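Local atomic coordinates of uncharacterized protein (Deinococcus radiodurans, PDB entry 3GG7), a protein that binds manganese and probably acts as a metal-dependent hydrolase of ester bonds, as in the TatD-type family of TIM-barrel enzymes. Residues W40-L44 with Y77-T81; S151-L157 with L182-M186. All blocks are in the same frame, centred on the assembly; numbering follows the deposited sequence.

Contact 1 (W40-L44 with Y77-T81); sequences WRGTL and YLPET. With SO4 (sulfate ion), chain C.
OE1 of E80 takes two N-H groups from the 40-44 helix. R41 NH1 reaches E80 OE1 at 2.7 Å on its syn lone pair. That bond is nearly straight, at 173°. W40 NE1 meets the same E80 OE1 at 3.0 Å from above the carboxylate plane, with the oxygen lying in the plane of the indole. R41 NH2 bonds to E80 OE2, also on the syn lone pair, at 2.9 Å. The result is an end-on, two-nitrogen salt bridge, with guanidinium and carboxylate only 8° from coplanar. This fixes the rotation of the carboxylate and satisfies the indole N-H. The R41 chain is bent at chi2, which helps bring the guanidinium back over the 77-81 segment. One face of the guanidinium lies over Y77 CE1, and its NE and NH2 bind a sulfate ion, probably from the crystallisation liquor. Y77 OH donates to O4 of the same sulfate at 2.7 Å, and R76 also binds this ion. A water links R41 N to Y77 OH.

Next to these polar groups the contact is aromatic. W40 CD1 sits 3.4 Å over one face of the Y77 ring, offset toward its rim. The planes are 33° apart, an oblique pairing. Y77 CB makes a CH-pi contact over the five-membered ring of W40. CG of W40 is anti to the backbone N, and the indole reaches across to T81, where W40 CH2 meets T81 CB at 3.4 Å. T81 OG1 bonds to T55 O.

W40 also packs on L57 and on T55 of strand 53-55, and W73 meets the Y77 ring. The contact thus joins helix 40-44 to the turn between helix 72-77 and strand 83-88, on the outside of the barrel.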
ATOM      1  N   TRP A  40       5.758  -7.080  13.545  1.00 18.14           N
ATOM      2  CA  TRP A  40       5.869  -5.654  13.878  1.00 17.75           C
ATOM      3  C   TRP A  40       7.212  -5.290  14.527  1.00 18.42           C
ATOM      4  O   TRP A  40       7.889  -4.368  14.088  1.00 18.26           O
ATOM      5  CB  TRP A  40       4.660  -5.249  14.763  1.00 18.57           C
ATOM      6  CG  TRP A  40       4.715  -3.837  15.169  1.00 17.58           C
ATOM      7  CD1 TRP A  40       4.933  -3.360  16.432  1.00 18.10           C
ATOM      8  CD2 TRP A  40       4.600  -2.696  14.328  1.00 16.53           C
ATOM      9  NE1 TRP A  40       4.934  -1.995  16.434  1.00 19.30           N
ATOM     10  CE2 TRP A  40       4.740  -1.554  15.149  1.00 19.22           C
ATOM     11  CE3 TRP A  40       4.391  -2.521  12.952  1.00 17.38           C
ATOM     12  CZ2 TRP A  40       4.688  -0.264  14.638  1.00 18.28           C
ATOM     13  CZ3 TRP A  40       4.298  -1.227  12.456  1.00 17.47           C
ATOM     14  CH2 TRP A  40       4.475  -0.128  13.280  1.00 18.43           C
ATOM     15  N   ARG A  41       7.606  -5.983  15.583  1.00 18.93           N
ATOM     16  CA  ARG A  41       8.781  -5.539  16.326  1.00 19.00           C
ATOM     17  C   ARG A  41      10.028  -5.621  15.438  1.00 18.42           C
ATOM     18  O   ARG A  41      10.829  -4.715  15.383  1.00 19.01           O
ATOM     19  CB  ARG A  41       8.985  -6.359  17.591  1.00 20.75           C
ATOM     20  CG  ARG A  41       8.064  -5.984  18.702  1.00 22.54           C
ATOM     21  CD  ARG A  41       8.620  -4.911  19.619  1.00 24.03           C
ATOM     22  NE  ARG A  41       7.555  -4.528  20.534  1.00 24.87           N
ATOM     23  CZ  ARG A  41       6.751  -3.472  20.376  1.00 22.90           C
ATOM     24  NH1 ARG A  41       6.966  -2.579  19.426  1.00 26.00           N
ATOM     25  NH2 ARG A  41       5.754  -3.282  21.216  1.00 23.62           N
ATOM     26  N   GLY A  42      10.165  -6.736  14.716  1.00 18.46           N
ATOM     27  CA  GLY A  42      11.320  -6.946  13.891  1.00 18.80           C
ATOM     28  C   GLY A  42      11.393  -5.972  12.728  1.00 18.52           C
ATOM     29  O   GLY A  42      12.455  -5.450  12.366  1.00 20.59           O
ATOM     30  N   THR A  43      10.271  -5.730  12.086  1.00 18.23           N
ATOM     31  CA  THR A  43      10.253  -4.827  10.951  1.00 18.18           C
ATOM     32  C   THR A  43      10.337  -3.368  11.379  1.00 18.19           C
ATOM     33  O   THR A  43      11.077  -2.593  10.776  1.00 17.61           O
ATOM     34  CB  THR A  43       9.020  -5.111  10.107  1.00 17.80           C
ATOM     35  OG1 THR A  43       9.087  -6.473   9.695  1.00 19.57           O
ATOM     36  CG2 THR A  43       8.992  -4.198   8.898  1.00 18.77           C
ATOM     37  N   LEU A  44       9.653  -2.996  12.465  1.00 17.75           N
ATOM     38  CA  LEU A  44       9.803  -1.653  13.035  1.00 17.63           C
ATOM     39  C   LEU A  44      11.275  -1.328  13.352  1.00 18.53           C
ATOM     40  O   LEU A  44      11.701  -0.186  13.237  1.00 19.13           O
ATOM     41  CB  LEU A  44       8.949  -1.508  14.307  1.00 17.79           C
ATOM     42  CG  LEU A  44       8.991  -0.172  15.026  1.00 17.67           C
ATOM     43  CD1 LEU A  44       8.522   1.011  14.149  1.00 18.19           C
ATOM     44  CD2 LEU A  44       8.100  -0.312  16.257  1.00 19.97           C
ATOM     45  N   TYR A  77      -0.535  -3.923  18.817  1.00 20.32           N
ATOM     46  CA  TYR A  77       0.422  -2.964  18.292  1.00 20.15           C
ATOM     47  C   TYR A  77      -0.174  -1.764  17.589  1.00 20.57           C
ATOM     48  O   TYR A  77       0.547  -0.809  17.328  1.00 19.97           O
ATOM     49  CB  TYR A  77       1.351  -3.668  17.312  1.00 20.26           C
ATOM     50  CG  TYR A  77       2.219  -4.770  17.898  1.00 18.98           C
ATOM     51  CD1 TYR A  77       2.837  -4.645  19.136  1.00 19.67           C
ATOM     52  CD2 TYR A  77       2.431  -5.921  17.186  1.00 17.83           C
ATOM     53  CE1 TYR A  77       3.677  -5.668  19.622  1.00 19.55           C
ATOM     54  CE2 TYR A  77       3.256  -6.927  17.635  1.00 18.81           C
ATOM     55  CZ  TYR A  77       3.875  -6.797  18.867  1.00 19.32           C
ATOM     56  OH  TYR A  77       4.699  -7.819  19.268  1.00 21.31           O
ATOM     57  N   LEU A  78      -1.480  -1.769  17.351  1.00 20.70           N
ATOM     58  CA  LEU A  78      -2.130  -0.673  16.649  1.00 21.78           C
ATOM     59  C   LEU A  78      -1.839   0.721  17.218  1.00 20.77           C
ATOM     60  O   LEU A  78      -1.665   1.649  16.457  1.00 21.81           O
ATOM     61  CB  LEU A  78      -3.627  -0.946  16.531  1.00 22.23           C
ATOM     62  CG  LEU A  78      -4.487  -0.225  15.498  1.00 25.64           C
ATOM     63  CD1 LEU A  78      -3.830  -0.171  14.110  1.00 24.39           C
ATOM     64  CD2 LEU A  78      -5.837  -0.918  15.491  1.00 25.27           C
ATOM     65  N   PRO A  79      -1.715   0.866  18.553  1.00 21.31           N
ATOM     66  CA  PRO A  79      -1.399   2.204  19.086  1.00 21.79           C
ATOM     67  C   PRO A  79      -0.033   2.764  18.682  1.00 22.21           C
ATOM     68  O   PRO A  79       0.219   3.980  18.813  1.00 24.08           O
ATOM     69  CB  PRO A  79      -1.447   1.984  20.598  1.00 21.36           C
ATOM     70  CG  PRO A  79      -2.364   0.857  20.778  1.00 22.34           C
ATOM     71  CD  PRO A  79      -2.040  -0.076  19.628  1.00 21.30           C
ATOM     72  N   GLU A  80       0.852   1.909  18.180  1.00 21.11           N
ATOM     73  CA  GLU A  80       2.207   2.321  17.825  1.00 21.21           C
ATOM     74  C   GLU A  80       2.409   2.877  16.418  1.00 20.56           C
ATOM     75  O   GLU A  80       3.532   3.233  16.045  1.00 20.34           O
ATOM     76  CB  GLU A  80       3.160   1.149  18.028  1.00 20.90           C
ATOM     77  CG  GLU A  80       3.182   0.690  19.474  1.00 21.83           C
ATOM     78  CD  GLU A  80       4.109  -0.466  19.716  1.00 23.87           C
ATOM     79  OE1 GLU A  80       5.168  -0.555  19.035  1.00 23.30           O
ATOM     80  OE2 GLU A  80       3.772  -1.303  20.584  1.00 24.71           O
ATOM     81  N   THR A  81       1.355   2.943  15.618  1.00 19.99           N
ATOM     82  CA  THR A  81       1.524   3.400  14.243  1.00 20.29           C
ATOM     83  C   THR A  81       0.281   4.056  13.700  1.00 20.89           C
ATOM     84  O   THR A  81      -0.833   3.678  14.067  1.00 21.16           O
ATOM     85  CB  THR A  81       1.983   2.246  13.285  1.00 21.40           C
ATOM     86  OG1 THR A  81       2.206   2.786  11.974  1.00 20.16           O
ATOM     87  CG2 THR A  81       0.958   1.128  13.221  1.00 21.44           C
TER
HETATM   88  S   SO4 C 254       5.957  -7.032  22.708  1.00 30.91           S
HETATM   89  O1  SO4 C 254       5.389  -5.697  22.813  1.00 33.40           O
HETATM   90  O2  SO4 C 254       7.289  -6.966  22.101  1.00 34.39           O
HETATM   91  O3  SO4 C 254       6.092  -7.622  24.051  1.00 33.38           O
HETATM   92  O4  SO4 C 254       5.033  -7.833  21.906  1.00 32.24           O
HETATM   93  O   HOH W   1       6.346  -8.279  16.939  1.00 22.45           O

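Contact 2 (S151-L157 with L182-M186); sequences SGSVTEL and LIRSM. With SO4 (sulfate ion), chain D.
L157 and L182 cross obliquely, and their CD2 methyls meet at 3.5 Å, tighter than usual for two carbons. In L157, chi1 (172°) swings CG away from its own backbone N, and chi1 and chi2 together put CD2 against the 182-186 segment. There it also approaches the L182 carbonyl oxygen, S185 CB and M186 CG. L182 runs past V154 in the opposite direction, with V154 CG2 4.0 Å from L182 CD2. Both L182 methyls, CD1 and CD2, lie 3.8 Å from G152 O. V154 CG1 lies alongside S185 OG at 4.1 Å. Y150 touches both leucines, and F167 of strand 166-169 backs L157 and M186.

S153 is the N-cap of helix 154-162 and forms a capping box with E156. S153 OG accepts from E156 N at 2.9 Å. S153 N and OG in turn both donate to E156 OE1, reaching it from opposite faces of the carboxylate plane. E156 OE2 bonds to S130 OG. A sulfate, probably from the crystallisation liquor, sits at this helix start and takes N-H bonds from V154 and T155. With an alanine in place of S153, E156 N would probably lose its capping acceptor, and E156 OE1 would keep the backbone N-H but not the hydroxyl.

The two segments meet through methyl groups packed on one another and on backbone carbonyl oxygens, so shape and apolar burial join helices 154-162 and 177-185, while the polar bonding stays at the first helix's N-terminal end.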
ATOM      1  N   SER A 151      -5.975  -2.955  -9.905  1.00 25.33           N
ATOM      2  CA  SER A 151      -6.001  -3.643 -11.204  1.00 26.80           C
ATOM      3  C   SER A 151      -7.409  -4.101 -11.582  1.00 26.79           C
ATOM      4  O   SER A 151      -7.570  -5.016 -12.405  1.00 28.19           O
ATOM      5  CB  SER A 151      -5.018  -4.822 -11.224  1.00 27.67           C
ATOM      6  OG  SER A 151      -5.446  -5.897 -10.412  1.00 30.13           O
ATOM      7  N   GLY A 152      -8.414  -3.478 -10.986  1.00 26.85           N
ATOM      8  CA  GLY A 152      -9.807  -3.784 -11.272  1.00 27.12           C
ATOM      9  C   GLY A 152     -10.307  -2.974 -12.452  1.00 27.35           C
ATOM     10  O   GLY A 152      -9.524  -2.390 -13.208  1.00 27.13           O
ATOM     11  N   SER A 153     -11.624  -2.951 -12.608  1.00 27.46           N
ATOM     12  CA  SER A 153     -12.251  -2.293 -13.754  1.00 27.65           C
ATOM     13  C   SER A 153     -12.309  -0.796 -13.550  1.00 28.60           C
ATOM     14  O   SER A 153     -12.176  -0.300 -12.439  1.00 27.94           O
ATOM     15  CB  SER A 153     -13.682  -2.792 -13.905  1.00 27.96           C
ATOM     16  OG  SER A 153     -14.470  -2.390 -12.806  1.00 28.90           O
ATOM     17  N   VAL A 154     -12.548  -0.065 -14.628  1.00 28.75           N
ATOM     18  CA  VAL A 154     -12.758   1.383 -14.517  1.00 29.71           C
ATOM     19  C   VAL A 154     -14.060   1.711 -13.801  1.00 29.11           C
ATOM     20  O   VAL A 154     -14.121   2.701 -13.076  1.00 29.41           O
ATOM     21  CB  VAL A 154     -12.758   2.076 -15.893  1.00 29.93           C
ATOM     22  CG1 VAL A 154     -12.978   3.595 -15.708  1.00 32.56           C
ATOM     23  CG2 VAL A 154     -11.480   1.796 -16.607  1.00 31.31           C
ATOM     24  N   THR A 155     -15.093   0.891 -14.012  1.00 29.93           N
ATOM     25  CA  THR A 155     -16.326   1.011 -13.253  1.00 30.51           C
ATOM     26  C   THR A 155     -16.067   0.970 -11.752  1.00 29.03           C
ATOM     27  O   THR A 155     -16.570   1.796 -10.999  1.00 29.53           O
ATOM     28  CB  THR A 155     -17.325  -0.117 -13.570  1.00 31.26           C
ATOM     29  OG1 THR A 155     -17.631  -0.090 -14.964  1.00 32.77           O
ATOM     30  CG2 THR A 155     -18.613   0.060 -12.769  1.00 33.74           C
ATOM     31  N   GLU A 156     -15.302  -0.020 -11.312  1.00 28.28           N
ATOM     32  CA  GLU A 156     -14.986  -0.130  -9.890  1.00 27.62           C
ATOM     33  C   GLU A 156     -14.088   1.013  -9.389  1.00 26.70           C
ATOM     34  O   GLU A 156     -14.206   1.431  -8.227  1.00 26.48           O
ATOM     35  CB  GLU A 156     -14.332  -1.491  -9.604  1.00 27.60           C
ATOM     36  CG  GLU A 156     -15.320  -2.643  -9.635  1.00 29.89           C
ATOM     37  CD  GLU A 156     -14.672  -3.991  -9.876  1.00 30.84           C
ATOM     38  OE1 GLU A 156     -13.917  -4.130 -10.861  1.00 33.39           O
ATOM     39  OE2 GLU A 156     -14.932  -4.914  -9.083  1.00 31.66           O
ATOM     40  N   LEU A 157     -13.204   1.498 -10.252  1.00 27.11           N
ATOM     41  CA  LEU A 157     -12.325   2.615  -9.921  1.00 27.28           C
ATOM     42  C   LEU A 157     -13.151   3.875  -9.662  1.00 27.69           C
ATOM     43  O   LEU A 157     -12.911   4.598  -8.685  1.00 26.45           O
ATOM     44  CB  LEU A 157     -11.299   2.852 -11.031  1.00 27.67           C
ATOM     45  CG  LEU A 157     -10.435   4.111 -10.894  1.00 28.77           C
ATOM     46  CD1 LEU A 157      -9.776   4.142  -9.531  1.00 30.16           C
ATOM     47  CD2 LEU A 157      -9.417   4.167 -12.016  1.00 30.92           C
ATOM     48  N   LEU A 182      -6.462   3.519 -16.264  1.00 29.92           N
ATOM     49  CA  LEU A 182      -6.904   3.648 -14.882  1.00 28.85           C
ATOM     50  C   LEU A 182      -6.352   4.943 -14.258  1.00 27.65           C
ATOM     51  O   LEU A 182      -7.066   5.704 -13.639  1.00 28.00           O
ATOM     52  CB  LEU A 182      -6.481   2.409 -14.069  1.00 28.82           C
ATOM     53  CG  LEU A 182      -7.250   1.096 -14.311  1.00 29.26           C
ATOM     54  CD1 LEU A 182      -6.535  -0.093 -13.656  1.00 27.78           C
ATOM     55  CD2 LEU A 182      -8.662   1.251 -13.777  1.00 29.78           C
ATOM     56  N   ILE A 183      -5.064   5.183 -14.445  1.00 28.04           N
ATOM     57  CA  ILE A 183      -4.422   6.403 -13.917  1.00 28.49           C
ATOM     58  C   ILE A 183      -5.095   7.685 -14.423  1.00 29.18           C
ATOM     59  O   ILE A 183      -5.333   8.609 -13.651  1.00 29.66           O
ATOM     60  CB  ILE A 183      -2.901   6.386 -14.228  1.00 28.01           C
ATOM     61  CG1 ILE A 183      -2.198   5.275 -13.412  1.00 28.85           C
ATOM     62  CG2 ILE A 183      -2.269   7.772 -13.962  1.00 27.72           C
ATOM     63  CD1 ILE A 183      -0.749   4.986 -13.823  1.00 28.70           C
ATOM     64  N   ARG A 184      -5.469   7.718 -15.706  1.00 31.06           N
ATOM     65  CA  ARG A 184      -6.158   8.898 -16.250  1.00 31.95           C
ATOM     66  C   ARG A 184      -7.500   9.234 -15.570  1.00 32.21           C
ATOM     67  O   ARG A 184      -7.901  10.408 -15.531  1.00 32.94           O
ATOM     68  CB  ARG A 184      -6.346   8.779 -17.766  1.00 32.19           C
ATOM     69  CG  ARG A 184      -5.051   8.876 -18.518  1.00 33.99           C
ATOM     70  CD  ARG A 184      -5.271   9.017 -20.002  1.00 37.20           C
ATOM     71  NE  ARG A 184      -4.142   8.420 -20.706  1.00 41.51           N
ATOM     72  CZ  ARG A 184      -4.102   7.173 -21.165  1.00 43.22           C
ATOM     73  NH1 ARG A 184      -5.147   6.354 -21.055  1.00 45.62           N
ATOM     74  NH2 ARG A 184      -3.006   6.750 -21.769  1.00 45.43           N
ATOM     75  N   SER A 185      -8.180   8.229 -15.012  1.00 31.76           N
ATOM     76  CA  SER A 185      -9.418   8.458 -14.260  1.00 31.52           C
ATOM     77  C   SER A 185      -9.241   8.891 -12.787  1.00 30.02           C
ATOM     78  O   SER A 185     -10.196   9.347 -12.134  1.00 30.28           O
ATOM     79  CB  SER A 185     -10.310   7.220 -14.346  1.00 32.13           C
ATOM     80  OG  SER A 185     -10.740   7.064 -15.684  1.00 37.21           O
ATOM     81  N   MET A 186      -8.014   8.796 -12.287  1.00 28.74           N
ATOM     82  CA  MET A 186      -7.728   9.108 -10.893  1.00 27.91           C
ATOM     83  C   MET A 186      -7.509  10.609 -10.712  1.00 27.31           C
ATOM     84  O   MET A 186      -6.786  11.224 -11.503  1.00 28.80           O
ATOM     85  CB  MET A 186      -6.448   8.368 -10.451  1.00 26.61           C
ATOM     86  CG  MET A 186      -6.528   6.849 -10.458  1.00 25.57           C
ATOM     87  SD  MET A 186      -4.918   6.066 -10.028  1.00 18.96           S
ATOM     88  CE  MET A 186      -5.320   4.350 -10.234  1.00 28.96           C
TER
HETATM   89  S   SO4 D 255     -14.300  -1.636 -17.409  1.00 37.21           S
HETATM   90  O1  SO4 D 255     -14.502  -1.457 -18.850  1.00 40.93           O
HETATM   91  O2  SO4 D 255     -12.857  -1.623 -17.146  1.00 35.06           O
HETATM   92  O3  SO4 D 255     -14.999  -0.616 -16.638  1.00 36.53           O
HETATM   93  O4  SO4 D 255     -14.789  -2.963 -17.020  1.00 37.60           O

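From the N terminus, contact 1 comes first. It closes a loop from helix 40-44 through strand 53-55 and helix 72-77 to the turn that leads into strand 83-88. The chain then runs through strands 83-88, 119-124 and 143-148 before contact 2 opens. Contact 2 closes over strand 166-169 and helix 171-174, tying the start of helix 154-162 to the end of helix 177-185. The two loops lie in series and neither nest nor cross. The centres of contacts 1 and 2 are about 32 Å apart, on opposite sides of the chain's centre. Each ties together outer elements around the TIM barrel, contact 1 beside strand 53-55 and contact 2 beside strand 166-169.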